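Local coordinates for ESAT-6-like protein MAB_3112 (Mycobacterium abscessus, PDB 4I0X), which is of unknown function but pairs with MAB_3113 as the EsxEF complex of the secreted, ESAT-6-like WXG100 family, at residues Leu8-Ala13 with Ile66-Gly71; Ser23-Asp27 with Trp49-Gln53. The protein carries 4 engineered substitutions. All coordinates share one frame; numbering follows the deposited sequence.

Interaction 1 (Leu8-Ala13 with Ile66-Gly71); sequences LSKFAA and IASTLG
Ser9 OG gives its hydrogen to the backbone oxygen of Ala67 across the helix pair, 2.7 Å from OG to O. The hydroxyl is placed for this by a first torsion of 179°, which sets OG opposite Ser9 N, within bonding distance of Ala67 O. It meets the carbonyl at a C=O...OG angle of 128° and tilted from the carbonyl plane, while Gly71 N, the ordinary helical donor, reaches the same oxygen from the opposite face. Ala67 O thus takes two bonds without breaking the helix. Gly71, which has no side chain, lies beside the hydroxyl, with its N 3.5 Å from Ser9 OG. The methylene of Ser9 also packs, its CB 3.8 Å from Leu70 CB. The small side chains bring the backbones together: Ser9 CA and Ala67 CA are 4.3 Å apart, and the segment axes approach to 8.1 Å. Ala67 CB sits against the turn from Ser9 O to Ala13 N and touches the methyls of Ala12 and Ala13. Leu70 CG lies beside its own backbone N, and CD1 touches Leu8 CB, while Ile66 CG2 meets Ala12 CB at 4.0 Å. Helices 4-32 and 40-72 run antiparallel here, 156° between segment directions; beyond them, Leu37, Ala61 and Trp50 of the MAB_3113 chain pack on Leu8, Ile66 and Leu70, and Phe77, in the loop that follows helix 40-72, touches Leu70.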
ATOM      1  N   LEU A   8       8.323  17.133   1.021  1.00 17.56           N
ATOM      2  CA  LEU A   8       7.585  15.993   1.546  1.00 20.08           C
ATOM      3  C   LEU A   8       6.130  16.037   1.137  1.00 15.50           C
ATOM      4  O   LEU A   8       5.517  15.000   0.955  1.00 14.70           O
ATOM      5  CB  LEU A   8       7.694  15.933   3.073  1.00 17.64           C
ATOM      6  CG  LEU A   8       9.106  15.574   3.534  1.00 28.08           C
ATOM      7  CD1 LEU A   8       9.219  15.601   5.047  1.00 26.90           C
ATOM      8  CD2 LEU A   8       9.493  14.221   3.001  1.00 28.49           C
ATOM      9  N   SER A   9       5.565  17.233   1.015  1.00 15.67           N
ATOM     10  CA  SER A   9       4.200  17.333   0.546  1.00 15.04           C
ATOM     11  C   SER A   9       4.074  16.799  -0.873  1.00 15.39           C
ATOM     12  O   SER A   9       3.099  16.127  -1.209  1.00 16.28           O
ATOM     13  CB  SER A   9       3.691  18.762   0.615  1.00 17.14           C
ATOM     14  OG  SER A   9       2.360  18.816   0.126  1.00 17.90           O
ATOM     15  N   LYS A  10       5.051  17.115  -1.706  1.00 15.72           N
ATOM     16  CA  LYS A  10       5.053  16.676  -3.101  1.00 16.67           C
ATOM     17  C   LYS A  10       5.305  15.195  -3.162  1.00 13.94           C
ATOM     18  O   LYS A  10       4.701  14.472  -3.971  1.00 17.46           O
ATOM     19  CB  LYS A  10       6.098  17.425  -3.928  1.00 15.78           C
ATOM     20  CG  LYS A  10       5.802  18.900  -4.064  1.00 21.87           C
ATOM     21  CD  LYS A  10       6.833  19.615  -4.927  1.00 32.21           C
ATOM     22  CE  LYS A  10       6.558  19.335  -6.390  1.00 43.62           C
ATOM     23  NZ  LYS A  10       7.431  20.120  -7.290  1.00 48.65           N
ATOM     24  N   PHE A  11       6.163  14.721  -2.273  1.00 14.19           N
ATOM     25  CA  PHE A  11       6.482  13.291  -2.251  1.00 13.91           C
ATOM     26  C   PHE A  11       5.251  12.480  -1.859  1.00 17.69           C
ATOM     27  O   PHE A  11       4.871  11.531  -2.549  1.00 13.61           O
ATOM     28  CB  PHE A  11       7.613  13.039  -1.279  1.00 19.65           C
ATOM     29  CG  PHE A  11       8.138  11.628  -1.304  1.00 22.34           C
ATOM     30  CD1 PHE A  11       7.413  10.603  -0.735  1.00 30.05           C
ATOM     31  CD2 PHE A  11       9.362  11.337  -1.874  1.00 29.86           C
ATOM     32  CE1 PHE A  11       7.902   9.294  -0.740  1.00 33.13           C
ATOM     33  CE2 PHE A  11       9.847  10.025  -1.886  1.00 31.78           C
ATOM     34  CZ  PHE A  11       9.108   9.018  -1.313  1.00 15.83           C
ATOM     35  N   ALA A  12       4.614  12.856  -0.761  1.00 16.11           N
ATOM     36  CA  ALA A  12       3.411  12.158  -0.312  1.00 17.12           C
ATOM     37  C   ALA A  12       2.292  12.191  -1.389  1.00 14.00           C
ATOM     38  O   ALA A  12       1.616  11.201  -1.626  1.00 15.53           O
ATOM     39  CB  ALA A  12       2.922  12.788   0.980  1.00 13.14           C
ATOM     40  N   ALA A  13       2.096  13.345  -2.021  1.00 12.09           N
ATOM     41  CA  ALA A  13       1.072  13.497  -3.033  1.00 14.42           C
ATOM     42  C   ALA A  13       1.354  12.605  -4.236  1.00 15.48           C
ATOM     43  O   ALA A  13       0.457  11.931  -4.739  1.00 11.52           O
ATOM     44  CB  ALA A  13       0.972  14.921  -3.475  1.00 16.76           C
ATOM     45  N   ILE A  66      -1.840  14.010   4.749  1.00 20.14           N
ATOM     46  CA  ILE A  66      -0.648  14.707   5.214  1.00 17.32           C
ATOM     47  C   ILE A  66      -0.120  15.601   4.094  1.00 16.49           C
ATOM     48  O   ILE A  66       0.411  16.659   4.355  1.00 17.17           O
ATOM     49  CB  ILE A  66       0.458  13.718   5.716  1.00 20.99           C
ATOM     50  CG1 ILE A  66       1.533  14.417   6.552  1.00 18.40           C
ATOM     51  CG2 ILE A  66       1.133  13.036   4.559  1.00 25.11           C
ATOM     52  CD1 ILE A  66       1.020  15.320   7.595  1.00 26.60           C
ATOM     53  N   ALA A  67      -0.236  15.163   2.850  1.00 15.24           N
ATOM     54  CA  ALA A  67       0.234  15.995   1.728  1.00 17.22           C
ATOM     55  C   ALA A  67      -0.484  17.331   1.744  1.00 15.87           C
ATOM     56  O   ALA A  67       0.133  18.367   1.611  1.00 16.81           O
ATOM     57  CB  ALA A  67       0.029  15.283   0.392  1.00 22.01           C
ATOM     58  N   SER A  68      -1.797  17.302   1.906  1.00 17.49           N
ATOM     59  CA  SER A  68      -2.612  18.524   1.903  1.00 18.09           C
ATOM     60  C   SER A  68      -2.304  19.427   3.087  1.00 21.13           C
ATOM     61  O   SER A  68      -2.184  20.638   2.934  1.00 20.16           O
ATOM     62  CB  SER A  68      -4.079  18.145   1.919  1.00 23.05           C
ATOM     63  OG  SER A  68      -4.355  17.374   0.766  1.00 37.20           O
ATOM     64  N   THR A  69      -2.213  18.833   4.273  1.00 19.68           N
ATOM     65  CA  THR A  69      -1.906  19.596   5.479  1.00 21.27           C
ATOM     66  C   THR A  69      -0.550  20.266   5.349  1.00 20.80           C
ATOM     67  O   THR A  69      -0.407  21.442   5.651  1.00 24.77           O
ATOM     68  CB  THR A  69      -1.993  18.701   6.730  1.00 24.41           C
ATOM     69  OG1 THR A  69      -3.299  18.138   6.789  1.00 27.09           O
ATOM     70  CG2 THR A  69      -1.775  19.489   7.991  1.00 31.63           C
ATOM     71  N   LEU A  70       0.454  19.540   4.884  1.00 22.45           N
ATOM     72  CA  LEU A  70       1.773  20.142   4.677  1.00 19.25           C
ATOM     73  C   LEU A  70       1.771  21.204   3.575  1.00 24.80           C
ATOM     74  O   LEU A  70       2.521  22.155   3.635  1.00 25.58           O
ATOM     75  CB  LEU A  70       2.782  19.059   4.293  1.00 18.15           C
ATOM     76  CG  LEU A  70       3.234  18.073   5.365  1.00 18.67           C
ATOM     77  CD1 LEU A  70       4.140  17.081   4.693  1.00 27.48           C
ATOM     78  CD2 LEU A  70       3.957  18.808   6.504  1.00 20.37           C
ATOM     79  N   GLY A  71       0.977  21.007   2.529  1.00 24.35           N
ATOM     80  CA  GLY A  71       0.916  21.979   1.458  1.00 22.92           C
ATOM     81  C   GLY A  71       0.133  23.200   1.859  1.00 24.01           C
ATOM     82  O   GLY A  71       0.558  24.329   1.617  1.00 37.20           O
TER

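Interaction 2 (Ser23-Asp27 with Trp49-Gln53); sequences SNSLD and WDEMQ. Engineered in segment 23-27: Asn24 (natural residue Ser).
The indole of Trp49 reaches across to helix 4-32, with CB of Gln53, one turn further along its own helix, over one face near the rim and Asp27 OD1 at the edge in the ring plane. Ser23 O also lies at the edge, 3.7 Å from Trp49 CZ2, and Leu26 CB comes in obliquely, 3.5 Å from Trp49 CH2. Trp49 NE1 donates to Asp27 OD1 at 2.8 Å and 163°, OD1 accepts with its anti lone pair, away from OD2, and the carboxylate lies nearly coplanar with the ring, their planes 22° apart. Both groups are swung opposite their own backbone N, which brings them together between helices whose segment axes stay 11.1 Å apart. Gln53, its chain extended beyond CG, places NE2 3.1 Å from Asp27 OD1 and donates to a water 2.9 Å away. That water also bonds Ser23 OG and donates to OD1 of the engineered Asn24, so it bridges the two helices. Val30 and Gln31 of helix 4-32 touch the Trp49 side chain, and Met79 of the MAB_3113 chain packs on it. Trp49 belongs to the second helix, not the WXG turn; the arrangement is the antiparallel helical hairpin of a WXG100 protein.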
ATOM      1  N   SER A  23      -3.192   0.319  -7.304  1.00 13.55           N
ATOM      2  CA  SER A  23      -4.280  -0.391  -6.683  1.00 16.54           C
ATOM      3  C   SER A  23      -5.445  -0.691  -7.646  1.00 13.47           C
ATOM      4  O   SER A  23      -5.995  -1.785  -7.638  1.00 19.37           O
ATOM      5  CB  SER A  23      -4.797   0.422  -5.501  1.00 20.76           C
ATOM      6  OG  SER A  23      -5.785  -0.320  -4.814  1.00 28.59           O
ATOM      7  N   ASN A  24      -5.847   0.285  -8.453  1.00 10.41           N
ATOM      8  CA  ASN A  24      -6.945   0.082  -9.387  1.00 15.70           C
ATOM      9  C   ASN A  24      -6.551  -0.940 -10.471  1.00 12.55           C
ATOM     10  O   ASN A  24      -7.334  -1.794 -10.894  1.00 15.40           O
ATOM     11  CB  ASN A  24      -7.344   1.417 -10.006  1.00 22.31           C
ATOM     12  CG  ASN A  24      -8.053   2.337  -9.000  1.00 26.15           C
ATOM     13  OD1 ASN A  24      -8.437   1.906  -7.922  1.00 21.13           O
ATOM     14  ND2 ASN A  24      -8.223   3.594  -9.363  1.00 25.64           N
ATOM     15  N   SER A  25      -5.321  -0.820 -10.926  1.00 12.70           N
ATOM     16  CA  SER A  25      -4.767  -1.746 -11.909  1.00 14.60           C
ATOM     17  C   SER A  25      -4.726  -3.182 -11.376  1.00 12.72           C
ATOM     18  O   SER A  25      -5.118  -4.143 -12.065  1.00 12.59           O
ATOM     19  CB  SER A  25      -3.381  -1.271 -12.376  1.00 17.39           C
ATOM     20  OG  SER A  25      -2.838  -2.133 -13.362  1.00 24.75           O
ATOM     21  N   LEU A  26      -4.316  -3.342 -10.139  1.00 10.19           N
ATOM     22  CA  LEU A  26      -4.229  -4.675  -9.563  1.00 14.78           C
ATOM     23  C   LEU A  26      -5.615  -5.248  -9.335  1.00 12.15           C
ATOM     24  O   LEU A  26      -5.813  -6.425  -9.437  1.00 14.05           O
ATOM     25  CB  LEU A  26      -3.493  -4.643  -8.231  1.00 15.21           C
ATOM     26  CG  LEU A  26      -1.992  -4.712  -8.324  1.00 19.07           C
ATOM     27  CD1 LEU A  26      -1.423  -4.281  -6.992  1.00 21.02           C
ATOM     28  CD2 LEU A  26      -1.542  -6.139  -8.734  1.00 16.47           C
ATOM     29  N   ASP A  27      -6.565  -4.392  -9.001  1.00 14.72           N
ATOM     30  CA  ASP A  27      -7.932  -4.821  -8.761  1.00 12.64           C
ATOM     31  C   ASP A  27      -8.527  -5.410 -10.033  1.00 12.38           C
ATOM     32  O   ASP A  27      -9.106  -6.500 -10.019  1.00 12.68           O
ATOM     33  CB  ASP A  27      -8.802  -3.668  -8.267  1.00 15.53           C
ATOM     34  CG  ASP A  27     -10.184  -4.140  -7.860  1.00 23.73           C
ATOM     35  OD1 ASP A  27     -10.281  -5.062  -7.039  1.00 16.67           O
ATOM     36  OD2 ASP A  27     -11.176  -3.648  -8.398  1.00 25.29           O
ATOM     37  N   TRP A  49      -6.978 -10.257  -1.301  1.00  9.81           N
ATOM     38  CA  TRP A  49      -6.954  -9.061  -2.126  1.00 12.57           C
ATOM     39  C   TRP A  49      -7.853  -7.963  -1.560  1.00  9.66           C
ATOM     40  O   TRP A  49      -7.464  -6.790  -1.522  1.00 15.12           O
ATOM     41  CB  TRP A  49      -7.284  -9.354  -3.603  1.00 12.75           C
ATOM     42  CG  TRP A  49      -7.483  -8.068  -4.302  1.00 11.86           C
ATOM     43  CD1 TRP A  49      -8.643  -7.580  -4.817  1.00 13.06           C
ATOM     44  CD2 TRP A  49      -6.496  -7.053  -4.493  1.00 11.74           C
ATOM     45  NE1 TRP A  49      -8.432  -6.325  -5.338  1.00 13.88           N
ATOM     46  CE2 TRP A  49      -7.127  -5.972  -5.135  1.00 13.86           C
ATOM     47  CE3 TRP A  49      -5.154  -6.944  -4.166  1.00 11.89           C
ATOM     48  CZ2 TRP A  49      -6.449  -4.807  -5.466  1.00 12.04           C
ATOM     49  CZ3 TRP A  49      -4.478  -5.794  -4.510  1.00 14.25           C
ATOM     50  CH2 TRP A  49      -5.126  -4.743  -5.157  1.00 17.91           C
ATOM     51  N   ASP A  50      -9.032  -8.337  -1.095  1.00 12.45           N
ATOM     52  CA  ASP A  50      -9.928  -7.407  -0.435  1.00 17.73           C
ATOM     53  C   ASP A  50      -9.238  -6.746   0.740  1.00 15.57           C
ATOM     54  O   ASP A  50      -9.364  -5.536   0.925  1.00 13.17           O
ATOM     55  CB  ASP A  50     -11.167  -8.119   0.058  1.00 20.43           C
ATOM     56  CG  ASP A  50     -12.100  -8.526  -1.074  1.00 34.50           C
ATOM     57  OD1 ASP A  50     -11.839  -8.157  -2.244  1.00 35.32           O
ATOM     58  OD2 ASP A  50     -13.109  -9.211  -0.776  1.00 39.22           O
ATOM     59  N   GLU A  51      -8.496  -7.529   1.522  1.00 16.07           N
ATOM     60  CA  GLU A  51      -7.745  -6.961   2.639  1.00 13.32           C
ATOM     61  C   GLU A  51      -6.559  -6.120   2.135  1.00 12.19           C
ATOM     62  O   GLU A  51      -6.315  -5.055   2.631  1.00 14.52           O
ATOM     63  CB  GLU A  51      -7.290  -8.038   3.628  1.00 17.68           C
ATOM     64  CG  GLU A  51      -6.355  -7.478   4.670  1.00 27.34           C
ATOM     65  CD  GLU A  51      -6.043  -8.429   5.813  1.00 28.66           C
ATOM     66  OE1 GLU A  51      -6.451  -9.614   5.778  1.00 40.53           O
ATOM     67  OE2 GLU A  51      -5.360  -7.978   6.743  1.00 26.77           O
ATOM     68  N   MET A  52      -5.823  -6.588   1.134  1.00 13.09           N
ATOM     69  CA  MET A  52      -4.773  -5.771   0.546  1.00 12.03           C
ATOM     70  C   MET A  52      -5.262  -4.385  -0.020  1.00 14.45           C
ATOM     71  O   MET A  52      -4.648  -3.336   0.200  1.00 14.70           O
ATOM     72  CB  MET A  52      -4.077  -6.601  -0.534  1.00 14.69           C
ATOM     73  CG  MET A  52      -2.889  -5.986  -1.091  1.00 14.29           C
ATOM     74  SD  MET A  52      -1.828  -7.134  -2.028  1.00 17.05           S
ATOM     75  CE  MET A  52      -0.498  -5.966  -2.167  1.00 25.13           C
ATOM     76  N   GLN A  53      -6.349  -4.391  -0.773  1.00  9.63           N
ATOM     77  CA  GLN A  53      -6.902  -3.206  -1.366  1.00 14.39           C
ATOM     78  C   GLN A  53      -7.409  -2.268  -0.264  1.00 13.98           C
ATOM     79  O   GLN A  53      -7.295  -1.052  -0.369  1.00 15.07           O
ATOM     80  CB  GLN A  53      -8.044  -3.610  -2.278  1.00 13.75           C
ATOM     81  CG  GLN A  53      -8.680  -2.493  -3.033  1.00 20.23           C
ATOM     82  CD  GLN A  53      -9.845  -2.987  -3.866  1.00 30.47           C
ATOM     83  OE1 GLN A  53     -10.714  -3.715  -3.376  1.00 34.20           O
ATOM     84  NE2 GLN A  53      -9.858  -2.620  -5.140  1.00 33.98           N
TER
HETATM   85  O   HOH W   1      -8.148  -0.310  -5.780  1.00 29.54           O

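In the fold
Interactions 1 and 2 are two levels of one antiparallel hairpin, both built from helix 4-32 and helix 40-72. Their centres lie about 23 Å apart and their nearest atoms about 12 Å, so they do not touch. Along the chain the order is 8-13, 23-27, 49-53, 66-71: both segments of interaction 2 fall between those of interaction 1 and stand nearer the connection between the helices, while interaction 1 joins the outer ends. The helices are close-packed at the small residues of interaction 1 and wider apart at the tryptophan of interaction 2. Residues at both levels also pack on the MAB_3113 chain, so the hairpin and the heterodimer interface share side chains there.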